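Local coordinates for protein ATP phosphoribosyltransferase (Thermotoga maritima, PDB 1USY) that probably catalyses the condensation of ATP with 5-phosphoribose 1-diphosphate to phosphoribosyl-ATP, the first step of histidine biosynthesis, in a short-form chain lacking the C-terminal regulatory region, at residues Gly64-Leu69 / Phe167-His172; Ile76-Ile81 / Val173-Val178. All blocks are in the same frame, centred on the assembly; numbering follows the deposited sequence.

How the interactions relate
After the strands and helices of its first 59 residues, the chain follows strand 60-64, turns into helix 65-70 and continues through 76-81 into strand 80-93. After the excursion that includes strands 103-107, 124-128 and 144-149 it returns along strand 160-175, the sheet neighbour of both 60-64 and 80-93. Interaction 1 closes a loop from Gly64-Leu69 to the middle of that strand, and interaction 2 closes another from Ile76-Ile81 to its end and the start of helix 177-182. The segments alternate along the sequence, so the loops cross rather than nest. Both contacts touch one bound histidine, and Ile81 is probably hydrogen-bonded to Thr171 between them.

Interaction 1 (Gly64-Leu69 / Phe167-His172); sequences GTDVLL and FVIRTH. With HIS (histidine), chain S.
Gly64 pairs with Thr171 as an antiparallel, non-hydrogen-bonded bridge, the CA atoms 4.3 Å apart; the chain then turns into helix 65-69, whose axis runs nearly square to strand 167-172, at 99°. Gly64 is the N-cap, and glycine probably suits it, since a CB placed here would come up against Asp66 OD1 as modelled. Beyond the bridge Thr65 N donates to Arg170 O (3.0 Å), almost in line with the carbonyl.

With OG1 beside its own backbone N (chi1 -44°), Thr65 accepts Arg170 N at 3.0 Å. OG1 also lies 2.9 Å from ND1 of the bound histidine, while CG2 lies near that ligand's CB. His172 presents its ring edge to the same ND1 through NE2, a bent, weak bond whose shortness makes it doubtful, and Leu68 CD1 lies 3.8 Å from His172 CD2. At the other end Leu69 CD1 sits over the centre of the Phe167 face, 3.5 Å from the centroid, a CH-pi contact suiting a branched methyl to a flat ring.

One backbone bond and one hydroxyl thus hold the helix start against a central-sheet strand, consistent with the periplasmic-binding-protein-like fold of HisG, and Thr65 and His172 give the ligand's imidazole a polar wall.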
loop_
_atom_site.group_PDB
_atom_site.type_symbol
_atom_site.label_atom_id
_atom_site.label_comp_id
_atom_site.label_asym_id
_atom_site.label_seq_id
_atom_site.Cartn_x
_atom_site.Cartn_y
_atom_site.Cartn_z
ATOM N N GLY G 64 -34.037 0.428 16.801
ATOM C CA GLY G 64 -34.248 -0.870 16.195
ATOM C C GLY G 64 -32.952 -1.640 16.106
ATOM O O GLY G 64 -31.866 -1.059 16.024
ATOM N N THR G 65 -33.067 -2.963 16.121
ATOM C CA THR G 65 -31.959 -3.863 15.778
ATOM C C THR G 65 -31.242 -3.442 14.477
ATOM O O THR G 65 -30.030 -3.653 14.312
ATOM C CB THR G 65 -32.516 -5.253 15.513
ATOM O OG1 THR G 65 -33.496 -5.601 16.502
ATOM C CG2 THR G 65 -31.416 -6.284 15.600
ATOM N N ASP G 66 -32.009 -2.904 13.536
ATOM C CA ASP G 66 -31.437 -2.553 12.231
ATOM C C ASP G 66 -30.350 -1.484 12.356
ATOM O O ASP G 66 -29.269 -1.677 11.822
ATOM C CB ASP G 66 -32.511 -2.158 11.202
ATOM C CG ASP G 66 -33.374 -1.053 11.683
ATOM O OD1 ASP G 66 -34.042 -1.246 12.714
ATOM O OD2 ASP G 66 -33.420 0.059 11.119
ATOM N N VAL G 67 -30.621 -0.393 13.083
ATOM C CA VAL G 67 -29.594 0.627 13.275
ATOM C C VAL G 67 -28.477 0.151 14.212
ATOM O O VAL G 67 -27.323 0.550 14.010
ATOM C CB VAL G 67 -30.139 2.039 13.691
ATOM C CG1 VAL G 67 -31.601 2.199 13.364
ATOM C CG2 VAL G 67 -29.877 2.357 15.144
ATOM N N LEU G 68 -28.797 -0.708 15.195
ATOM C CA LEU G 68 -27.742 -1.257 16.056
ATOM C C LEU G 68 -26.780 -2.110 15.248
ATOM O O LEU G 68 -25.582 -1.968 15.362
ATOM C CB LEU G 68 -28.295 -2.061 17.246
ATOM C CG LEU G 68 -29.072 -1.290 18.323
ATOM C CD1 LEU G 68 -29.622 -2.250 19.366
ATOM C CD2 LEU G 68 -28.204 -0.256 18.992
ATOM N N LEU G 69 -27.304 -2.993 14.413
ATOM C CA LEU G 69 -26.438 -3.778 13.550
ATOM C C LEU G 69 -25.780 -2.933 12.445
ATOM O O LEU G 69 -24.652 -3.202 12.052
ATOM C CB LEU G 69 -27.202 -4.949 12.945
ATOM C CG LEU G 69 -27.485 -6.023 13.972
ATOM C CD1 LEU G 69 -28.502 -7.026 13.453
ATOM C CD2 LEU G 69 -26.194 -6.721 14.344
ATOM N N PHE G 167 -32.428 -10.918 9.538
ATOM C CA PHE G 167 -32.646 -10.974 10.981
ATOM C C PHE G 167 -33.976 -10.279 11.292
ATOM O O PHE G 167 -34.475 -9.455 10.519
ATOM C CB PHE G 167 -31.475 -10.336 11.752
ATOM C CG PHE G 167 -31.181 -8.885 11.358
ATOM C CD1 PHE G 167 -31.953 -7.850 11.843
ATOM C CD2 PHE G 167 -30.134 -8.575 10.518
ATOM C CE1 PHE G 167 -31.695 -6.530 11.495
ATOM C CE2 PHE G 167 -29.871 -7.253 10.182
ATOM C CZ PHE G 167 -30.655 -6.237 10.679
ATOM N N VAL G 168 -34.581 -10.634 12.413
ATOM C CA VAL G 168 -35.854 -10.023 12.744
ATOM C C VAL G 168 -35.529 -8.818 13.568
ATOM O O VAL G 168 -34.501 -8.785 14.218
ATOM C CB VAL G 168 -36.864 -11.030 13.417
ATOM C CG1 VAL G 168 -36.364 -12.507 13.293
ATOM C CG2 VAL G 168 -37.205 -10.641 14.840
ATOM N N ILE G 169 -36.367 -7.798 13.500
ATOM C CA ILE G 169 -36.075 -6.589 14.255
ATOM C C ILE G 169 -37.095 -6.208 15.369
ATOM O O ILE G 169 -38.320 -6.280 15.202
ATOM C CB ILE G 169 -35.653 -5.427 13.318
ATOM C CG1 ILE G 169 -36.292 -5.500 11.943
ATOM C CG2 ILE G 169 -34.203 -5.596 12.951
ATOM C CD1 ILE G 169 -35.413 -4.895 10.833
ATOM N N ARG G 170 -36.529 -5.827 16.510
ATOM C CA ARG G 170 -37.277 -5.338 17.643
ATOM C C ARG G 170 -36.774 -3.933 17.928
ATOM O O ARG G 170 -35.740 -3.525 17.402
ATOM C CB ARG G 170 -37.073 -6.223 18.892
ATOM C CG ARG G 170 -37.031 -7.739 18.673
ATOM C CD ARG G 170 -38.278 -8.487 19.107
ATOM N NE ARG G 170 -38.893 -7.841 20.260
ATOM C CZ ARG G 170 -39.405 -8.467 21.326
ATOM N NH1 ARG G 170 -39.422 -9.810 21.423
ATOM N NH2 ARG G 170 -39.922 -7.727 22.303
ATOM N N THR G 171 -37.491 -3.217 18.783
ATOM C CA THR G 171 -37.104 -1.887 19.225
ATOM C C THR G 171 -36.673 -1.885 20.689
ATOM O O THR G 171 -37.416 -2.280 21.591
ATOM C CB THR G 171 -38.245 -0.926 18.969
ATOM O OG1 THR G 171 -38.529 -0.944 17.558
ATOM C CG2 THR G 171 -37.820 0.505 19.242
ATOM N N HIS G 172 -35.431 -1.466 20.898
ATOM C CA HIS G 172 -34.783 -1.505 22.198
ATOM C C HIS G 172 -34.729 -0.099 22.737
ATOM O O HIS G 172 -34.508 0.839 21.971
ATOM C CB HIS G 172 -33.330 -1.925 22.039
ATOM C CG HIS G 172 -33.122 -3.305 21.493
ATOM N ND1 HIS G 172 -32.952 -4.409 22.303
ATOM C CD2 HIS G 172 -33.001 -3.748 20.219
ATOM C CE1 HIS G 172 -32.771 -5.476 21.546
ATOM N NE2 HIS G 172 -32.788 -5.101 20.278
HETATM N N HIS S . -27.964 -6.689 19.152
HETATM C CA HIS S . -29.326 -6.903 19.735
HETATM C C HIS S . -29.421 -8.232 20.506
HETATM O O HIS S . -29.051 -9.309 20.023
HETATM C CB HIS S . -30.361 -6.821 18.620
HETATM C CG HIS S . -31.567 -7.683 18.819
HETATM N ND1 HIS S . -32.842 -7.169 18.837
HETATM C CD2 HIS S . -31.702 -9.026 18.948
HETATM C CE1 HIS S . -33.709 -8.152 19.009
HETATM N NE2 HIS S . -33.043 -9.289 19.084
HETATM O OXT HIS S . -29.881 -8.303 21.646
#

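Interaction 2 (Ile76-Ile81 / Val173-Val178). With HIS (histidine), chain I; HIS (histidine), chain S.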
loop_
_atom_site.group_PDB
_atom_site.type_symbol
_atom_site.label_atom_id
_atom_site.label_comp_id
_atom_site.label_asym_id
_atom_site.label_seq_id
_atom_site.Cartn_x
_atom_site.Cartn_y
_atom_site.Cartn_z
ATOM N N ILE G 76 -25.704 -0.949 26.321
ATOM C CA ILE G 76 -26.686 -1.610 27.195
ATOM C C ILE G 76 -28.129 -1.464 26.679
ATOM O O ILE G 76 -28.538 -0.428 26.158
ATOM C CB ILE G 76 -26.558 -1.024 28.592
ATOM C CG1 ILE G 76 -25.256 -1.494 29.267
ATOM C CG2 ILE G 76 -27.709 -1.428 29.516
ATOM C CD1 ILE G 76 -24.667 -0.486 30.251
ATOM N N GLN G 77 -28.802 -2.683 26.684
ATOM C CA GLN G 77 -30.169 -2.804 26.181
ATOM C C GLN G 77 -31.089 -3.486 27.206
ATOM O O GLN G 77 -31.267 -4.680 27.178
ATOM C CB GLN G 77 -30.206 -3.519 24.801
ATOM C CG GLN G 77 -28.858 -3.991 24.322
ATOM C CD GLN G 77 -28.723 -4.354 22.817
ATOM O OE1 GLN G 77 -29.589 -4.999 22.218
ATOM N NE2 GLN G 77 -27.591 -3.993 22.244
ATOM N N PRO G 78 -31.685 -2.718 28.108
ATOM C CA PRO G 78 -32.413 -3.293 29.271
ATOM C C PRO G 78 -33.731 -3.980 28.915
ATOM O O PRO G 78 -33.960 -5.123 29.388
ATOM C CB PRO G 78 -32.679 -2.089 30.161
ATOM C CG PRO G 78 -32.009 -0.941 29.505
ATOM C CD PRO G 78 -31.708 -1.251 28.095
ATOM N N PHE G 79 -34.570 -3.312 28.104
ATOM C CA PHE G 79 -35.831 -3.911 27.661
ATOM C C PHE G 79 -36.244 -3.384 26.319
ATOM O O PHE G 79 -35.607 -2.461 25.829
ATOM C CB PHE G 79 -36.958 -3.704 28.675
ATOM C CG PHE G 79 -37.080 -2.324 29.176
ATOM C CD1 PHE G 79 -37.950 -1.425 28.562
ATOM C CD2 PHE G 79 -36.377 -1.909 30.299
ATOM C CE1 PHE G 79 -38.065 -0.100 29.035
ATOM C CE2 PHE G 79 -36.511 -0.589 30.794
ATOM C CZ PHE G 79 -37.334 0.309 30.154
ATOM N N PHE G 80 -37.299 -3.967 25.723
ATOM C CA PHE G 80 -37.788 -3.510 24.416
ATOM C C PHE G 80 -38.970 -2.553 24.503
ATOM O O PHE G 80 -39.728 -2.575 25.460
ATOM C CB PHE G 80 -38.204 -4.645 23.484
ATOM C CG PHE G 80 -37.446 -5.895 23.667
ATOM C CD1 PHE G 80 -36.377 -6.216 22.822
ATOM C CD2 PHE G 80 -37.814 -6.779 24.656
ATOM C CE1 PHE G 80 -35.668 -7.392 23.013
ATOM C CE2 PHE G 80 -37.116 -7.944 24.857
ATOM C CZ PHE G 80 -36.037 -8.251 24.055
ATOM N N ILE G 81 -39.101 -1.716 23.473
ATOM C CA ILE G 81 -40.271 -0.899 23.239
ATOM C C ILE G 81 -41.148 -1.815 22.382
ATOM O O ILE G 81 -40.696 -2.324 21.353
ATOM C CB ILE G 81 -39.846 0.359 22.442
ATOM C CG1 ILE G 81 -38.859 1.206 23.256
ATOM C CG2 ILE G 81 -41.051 1.167 21.944
ATOM C CD1 ILE G 81 -39.360 1.765 24.565
ATOM N N VAL G 173 -34.894 0.044 24.054
ATOM C CA VAL G 173 -34.333 1.209 24.745
ATOM C C VAL G 173 -32.855 0.888 24.986
ATOM O O VAL G 173 -32.510 -0.249 25.312
ATOM C CB VAL G 173 -35.069 1.531 26.062
ATOM C CG1 VAL G 173 -36.212 0.569 26.275
ATOM C CG2 VAL G 173 -34.148 1.468 27.243
ATOM N N VAL G 174 -31.983 1.861 24.765
ATOM C CA VAL G 174 -30.539 1.651 24.908
ATOM C C VAL G 174 -29.935 2.728 25.807
ATOM O O VAL G 174 -30.455 3.862 25.865
ATOM C CB VAL G 174 -29.824 1.636 23.522
ATOM C CG1 VAL G 174 -30.444 0.586 22.607
ATOM C CG2 VAL G 174 -29.945 2.962 22.861
ATOM N N VAL G 175 -28.849 2.378 26.497
ATOM C CA VAL G 175 -28.259 3.260 27.491
ATOM C C VAL G 175 -26.761 3.335 27.209
ATOM O O VAL G 175 -26.160 2.361 26.801
ATOM C CB VAL G 175 -28.503 2.688 28.901
ATOM C CG1 VAL G 175 -27.973 3.646 30.002
ATOM C CG2 VAL G 175 -30.020 2.323 29.107
ATOM N N ASN G 176 -26.167 4.499 27.448
ATOM C CA ASN G 176 -24.768 4.733 27.228
ATOM C C ASN G 176 -24.010 4.080 28.391
ATOM O O ASN G 176 -24.119 4.533 29.530
ATOM C CB ASN G 176 -24.564 6.245 27.182
ATOM C CG ASN G 176 -23.085 6.684 27.253
ATOM O OD1 ASN G 176 -22.203 6.024 26.771
ATOM N ND2 ASN G 176 -22.855 7.867 27.796
ATOM N N PRO G 177 -23.227 3.037 28.144
ATOM C CA PRO G 177 -22.626 2.313 29.262
ATOM C C PRO G 177 -21.948 3.193 30.328
ATOM O O PRO G 177 -22.089 2.874 31.494
ATOM C CB PRO G 177 -21.626 1.352 28.599
ATOM C CG PRO G 177 -22.083 1.209 27.247
ATOM C CD PRO G 177 -22.841 2.479 26.846
ATOM N N VAL G 178 -21.234 4.260 29.979
ATOM C CA VAL G 178 -20.561 4.966 31.053
ATOM C C VAL G 178 -21.549 5.740 31.927
ATOM O O VAL G 178 -21.428 5.784 33.159
ATOM C CB VAL G 178 -19.256 5.709 30.640
ATOM C CG1 VAL G 178 -18.697 5.178 29.319
ATOM C CG2 VAL G 178 -19.413 7.203 30.644
HETATM N N HIS I . -30.811 -3.742 32.431
HETATM C CA HIS I . -31.840 -3.564 33.486
HETATM C C HIS I . -32.918 -4.649 33.474
HETATM O O HIS I . -33.731 -4.774 32.543
HETATM C CB HIS I . -32.519 -2.183 33.412
HETATM C CG HIS I . -33.598 -2.001 34.432
HETATM N ND1 HIS I . -33.658 -0.907 35.266
HETATM C CD2 HIS I . -34.629 -2.801 34.786
HETATM C CE1 HIS I . -34.696 -1.033 36.074
HETATM N NE2 HIS I . -35.302 -2.173 35.798
HETATM O OXT HIS I . -33.019 -5.383 34.454
HETATM N N HIS S . -27.964 -6.689 19.152
HETATM C CA HIS S . -29.326 -6.903 19.735
HETATM C C HIS S . -29.421 -8.232 20.506
HETATM O O HIS S . -29.051 -9.309 20.023
HETATM C CB HIS S . -30.361 -6.821 18.620
HETATM C CG HIS S . -31.567 -7.683 18.819
HETATM N ND1 HIS S . -32.842 -7.169 18.837
HETATM C CD2 HIS S . -31.702 -9.026 18.948
HETATM C CE1 HIS S . -33.709 -8.152 19.009
HETATM N NE2 HIS S . -33.043 -9.289 19.084
HETATM O OXT HIS S . -29.881 -8.303 21.646
#
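Phe79 meets Val173 because its CG stands between backbone N and carbonyl carbon (chi1 47°), turning the ring back toward the strand; Val173 CG1 then lies near CE1, and CG2 is over one face of the ring. Ile81 CD1 reaches the same CG1 at about a right angle. Val175 CG2 meets Pro78 CG at 3.8 Å, whereas Ile76, with CG1 beside its backbone N (chi1 -72°), lays CD1 alongside Pro177. Branched valines and isoleucines and the compact proline ring suit this buried, closely packed place.

The two segments run nearly opposite ways, where strands 80-93 and 160-175 neighbour each other in the central sheet. Two backbone bonds tie them: Val175 N gives to Ile76 O (2.8 Å) and Val173 N to Phe79 O (3.2 Å). Between these points Val173 O faces Gln77 CA in a CA-H...O contact, and Pro78, lacking an N-H, sets its CD against that oxygen instead. Leu191 and Leu194 of helix 184-198 continue the apolar packing around Val173 and Phe79.

Gln77 leaves this core; NE2 bonds to Leu75 O and OE1 lies 3.1 Å from CA of the histidine of chain S. With an alanine here, the Leu75 carbonyl would probably lose its amide donor and a gap is likely to open beside that ligand. On another side Pro78 CB lies close to CB of a second histidine, chain I, whose carboxylate O lies at the edge of the Phe79 ring.

An apolar interior knit by backbone bonds therefore contributes a residue to each of two histidine pockets: the amide of Gln77 borders one, the ring of Pro78 the other.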